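Local coordinates for protein KLLA0E08119p (Kluyveromyces lactis, PDB 3VA7) that probably carboxylates urea with ATP and bicarbonate through its biotin cofactor, as the urea carboxylase part of a longer enzyme that also hydrolyses the allophanate formed, at residues 390-395 / 427-432. Sequence-based numbering, arbitrary orientation.
Sequences PSWARV and IMKLNQ
W392 meets K429 and Q432 where a loop touches the helix 423-435 in the biotin carboxylase C-terminal domain. Residues 390-393 are loop and lead into strand 394-397, which pairs antiparallel with strand 412-420 in the large sheet, while 427-432 is regular helix, with the backbone N of Q432 bonded to M428 O at 3.0 Å. No hydrogen bond joins the two segments, and only 168 Å² is buried, the mark of a small surface contact. W392 supplies just over half of it. With chi1 at 47°, CG of W392 sits between its backbone N and carbonyl carbon, and the six-membered ring extends to the helix. There CH2 of W392 lies 3.3 Å from K429 O, which approaches the ring edge near its plane. P390 CB packs over one indole face, 3.5 Å above it and offset toward the rim. Q432 holds its CG anti to the backbone N (chi1 -171°), and the extended chain carries its amide to the indole, the two planes 64° apart. The polar groups share an acceptor residue beyond the segments: E436 takes hydrogen bonds from W392 NE1 through OE1 and from Q432 NE2 through OE2. K429 NZ instead bonds to H419 O on strand 412-420, whose V418 touches both W392 and K429. Q432 NE2 comes within 3.7 Å of W392 CZ2, obliquely to the ring.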
ATOM      1  N   PRO A 390      13.750  -7.014 -17.282  1.00 33.84           N
ATOM      2  CA  PRO A 390      15.111  -7.299 -17.702  1.00 34.72           C
ATOM      3  C   PRO A 390      15.608  -6.132 -18.532  1.00 35.54           C
ATOM      4  O   PRO A 390      14.979  -5.785 -19.548  1.00 36.27           O
ATOM      5  CB  PRO A 390      14.947  -8.550 -18.590  1.00 35.15           C
ATOM      6  CG  PRO A 390      13.509  -8.536 -19.023  1.00 35.24           C
ATOM      7  CD  PRO A 390      12.784  -8.001 -17.809  1.00 33.57           C
ATOM      8  N   SER A 391      16.721  -5.531 -18.128  1.00 35.45           N
ATOM      9  CA  SER A 391      17.251  -4.376 -18.852  1.00 35.17           C
ATOM     10  C   SER A 391      17.922  -4.744 -20.172  1.00 34.53           C
ATOM     11  O   SER A 391      18.270  -3.831 -20.942  1.00 33.53           O
ATOM     12  CB  SER A 391      18.310  -3.699 -18.009  1.00 35.89           C
ATOM     13  OG  SER A 391      19.390  -4.627 -17.841  1.00 40.60           O
ATOM     14  N   TRP A 392      18.146  -6.052 -20.404  1.00 33.60           N
ATOM     15  CA  TRP A 392      18.919  -6.545 -21.583  1.00 32.92           C
ATOM     16  C   TRP A 392      17.984  -6.887 -22.729  1.00 31.59           C
ATOM     17  O   TRP A 392      18.433  -6.984 -23.877  1.00 32.47           O
ATOM     18  CB  TRP A 392      19.805  -7.795 -21.280  1.00 32.46           C
ATOM     19  CG  TRP A 392      19.054  -8.861 -20.520  1.00 32.63           C
ATOM     20  CD1 TRP A 392      19.005  -9.002 -19.162  1.00 30.53           C
ATOM     21  CD2 TRP A 392      18.147  -9.858 -21.051  1.00 32.79           C
ATOM     22  NE1 TRP A 392      18.173 -10.030 -18.819  1.00 30.42           N
ATOM     23  CE2 TRP A 392      17.639 -10.587 -19.946  1.00 29.16           C
ATOM     24  CE3 TRP A 392      17.729 -10.207 -22.340  1.00 32.24           C
ATOM     25  CZ2 TRP A 392      16.758 -11.649 -20.087  1.00 30.75           C
ATOM     26  CZ3 TRP A 392      16.847 -11.281 -22.483  1.00 32.09           C
ATOM     27  CH2 TRP A 392      16.373 -11.987 -21.369  1.00 32.09           C
ATOM     28  N   ALA A 393      16.713  -7.112 -22.418  1.00 29.64           N
ATOM     29  CA  ALA A 393      15.687  -7.206 -23.470  1.00 28.43           C
ATOM     30  C   ALA A 393      15.268  -5.777 -23.906  1.00 27.96           C
ATOM     31  O   ALA A 393      15.622  -4.784 -23.289  1.00 27.30           O
ATOM     32  CB  ALA A 393      14.456  -8.056 -22.989  1.00 26.20           C
ATOM     33  N   ARG A 394      14.534  -5.686 -24.996  1.00 28.36           N
ATOM     34  CA  ARG A 394      13.869  -4.442 -25.352  1.00 28.08           C
ATOM     35  C   ARG A 394      12.488  -4.558 -24.735  1.00 27.82           C
ATOM     36  O   ARG A 394      11.793  -5.567 -24.923  1.00 27.09           O
ATOM     37  CB  ARG A 394      13.772  -4.248 -26.899  1.00 28.01           C
ATOM     38  CG  ARG A 394      12.743  -3.168 -27.290  1.00 27.18           C
ATOM     39  CD  ARG A 394      12.821  -2.776 -28.695  1.00 25.96           C
ATOM     40  NE  ARG A 394      11.621  -2.068 -29.097  1.00 30.96           N
ATOM     41  CZ  ARG A 394      11.426  -1.595 -30.325  1.00 33.81           C
ATOM     42  NH1 ARG A 394      12.362  -1.763 -31.266  1.00 35.17           N
ATOM     43  NH2 ARG A 394      10.310  -0.952 -30.619  1.00 32.61           N
ATOM     44  N   VAL A 395      12.098  -3.548 -23.959  1.00 28.36           N
ATOM     45  CA  VAL A 395      10.716  -3.542 -23.431  1.00 28.19           C
ATOM     46  C   VAL A 395      10.040  -2.254 -23.772  1.00 27.98           C
ATOM     47  O   VAL A 395      10.531  -1.192 -23.468  1.00 27.98           O
ATOM     48  CB  VAL A 395      10.536  -4.120 -21.937  1.00 28.36           C
ATOM     49  CG1 VAL A 395      11.872  -4.617 -21.332  1.00 26.55           C
ATOM     50  CG2 VAL A 395       9.736  -3.207 -20.995  1.00 27.60           C
ATOM     51  N   ILE A 427      13.643 -18.439 -27.776  1.00 43.41           N
ATOM     52  CA  ILE A 427      12.654 -19.016 -26.878  1.00 43.55           C
ATOM     53  C   ILE A 427      13.202 -19.086 -25.447  1.00 44.21           C
ATOM     54  O   ILE A 427      12.487 -18.815 -24.485  1.00 44.27           O
ATOM     55  CB  ILE A 427      12.209 -20.395 -27.335  1.00 43.84           C
ATOM     56  CG1 ILE A 427      11.232 -20.256 -28.495  1.00 42.52           C
ATOM     57  CG2 ILE A 427      11.556 -21.183 -26.171  1.00 43.22           C
ATOM     58  CD1 ILE A 427      11.128 -21.493 -29.265  1.00 44.78           C
ATOM     59  N   MET A 428      14.484 -19.424 -25.321  1.00 44.18           N
ATOM     60  CA  MET A 428      15.122 -19.457 -24.044  1.00 44.20           C
ATOM     61  C   MET A 428      15.226 -18.033 -23.543  1.00 42.99           C
ATOM     62  O   MET A 428      14.894 -17.764 -22.392  1.00 43.96           O
ATOM     63  CB  MET A 428      16.490 -20.123 -24.130  1.00 44.70           C
ATOM     64  CG  MET A 428      16.439 -21.639 -24.129  1.00 49.20           C
ATOM     65  SD  MET A 428      18.146 -22.349 -24.102  1.00 61.28           S
ATOM     66  CE  MET A 428      18.699 -22.158 -25.861  1.00 55.69           C
ATOM     67  N   LYS A 429      15.640 -17.111 -24.403  1.00 41.08           N
ATOM     68  CA  LYS A 429      15.756 -15.727 -23.961  1.00 39.66           C
ATOM     69  C   LYS A 429      14.452 -15.201 -23.448  1.00 38.73           C
ATOM     70  O   LYS A 429      14.439 -14.390 -22.530  1.00 38.67           O
ATOM     71  CB  LYS A 429      16.323 -14.797 -25.026  1.00 39.02           C
ATOM     72  CG  LYS A 429      17.834 -14.780 -25.021  1.00 38.08           C
ATOM     73  CD  LYS A 429      18.395 -14.161 -26.237  1.00 37.23           C
ATOM     74  CE  LYS A 429      19.844 -14.334 -26.178  1.00 39.88           C
ATOM     75  NZ  LYS A 429      20.493 -13.358 -27.086  1.00 43.17           N
ATOM     76  N   LEU A 430      13.367 -15.683 -24.028  1.00 37.30           N
ATOM     77  CA  LEU A 430      12.098 -15.097 -23.752  1.00 36.86           C
ATOM     78  C   LEU A 430      11.646 -15.600 -22.392  1.00 37.92           C
ATOM     79  O   LEU A 430      11.091 -14.816 -21.569  1.00 38.23           O
ATOM     80  CB  LEU A 430      11.076 -15.426 -24.851  1.00 36.22           C
ATOM     81  CG  LEU A 430       9.641 -15.148 -24.444  1.00 31.50           C
ATOM     82  CD1 LEU A 430       9.438 -13.642 -24.448  1.00 29.27           C
ATOM     83  CD2 LEU A 430       8.643 -15.873 -25.329  1.00 26.90           C
ATOM     84  N   ASN A 431      11.895 -16.893 -22.153  1.00 38.04           N
ATOM     85  CA  ASN A 431      11.601 -17.488 -20.851  1.00 38.24           C
ATOM     86  C   ASN A 431      12.407 -16.729 -19.788  1.00 38.30           C
ATOM     87  O   ASN A 431      11.810 -16.279 -18.804  1.00 38.86           O
ATOM     88  CB  ASN A 431      11.786 -19.018 -20.809  1.00 37.78           C
ATOM     89  CG  ASN A 431      10.673 -19.790 -21.572  1.00 38.94           C
ATOM     90  OD1 ASN A 431       9.566 -19.998 -21.069  1.00 41.59           O
ATOM     91  ND2 ASN A 431      10.997 -20.257 -22.767  1.00 37.08           N
ATOM     92  N   GLN A 432      13.705 -16.497 -19.999  1.00 37.71           N
ATOM     93  CA  GLN A 432      14.450 -15.774 -18.979  1.00 38.44           C
ATOM     94  C   GLN A 432      13.807 -14.390 -18.767  1.00 38.68           C
ATOM     95  O   GLN A 432      13.500 -14.023 -17.620  1.00 39.23           O
ATOM     96  CB  GLN A 432      15.973 -15.696 -19.201  1.00 37.70           C
ATOM     97  CG  GLN A 432      16.726 -15.092 -17.959  1.00 41.79           C
ATOM     98  CD  GLN A 432      18.261 -14.687 -18.155  1.00 46.00           C
ATOM     99  OE1 GLN A 432      19.019 -15.411 -18.776  1.00 45.78           O
ATOM    100  NE2 GLN A 432      18.696 -13.548 -17.555  1.00 48.03           N
TER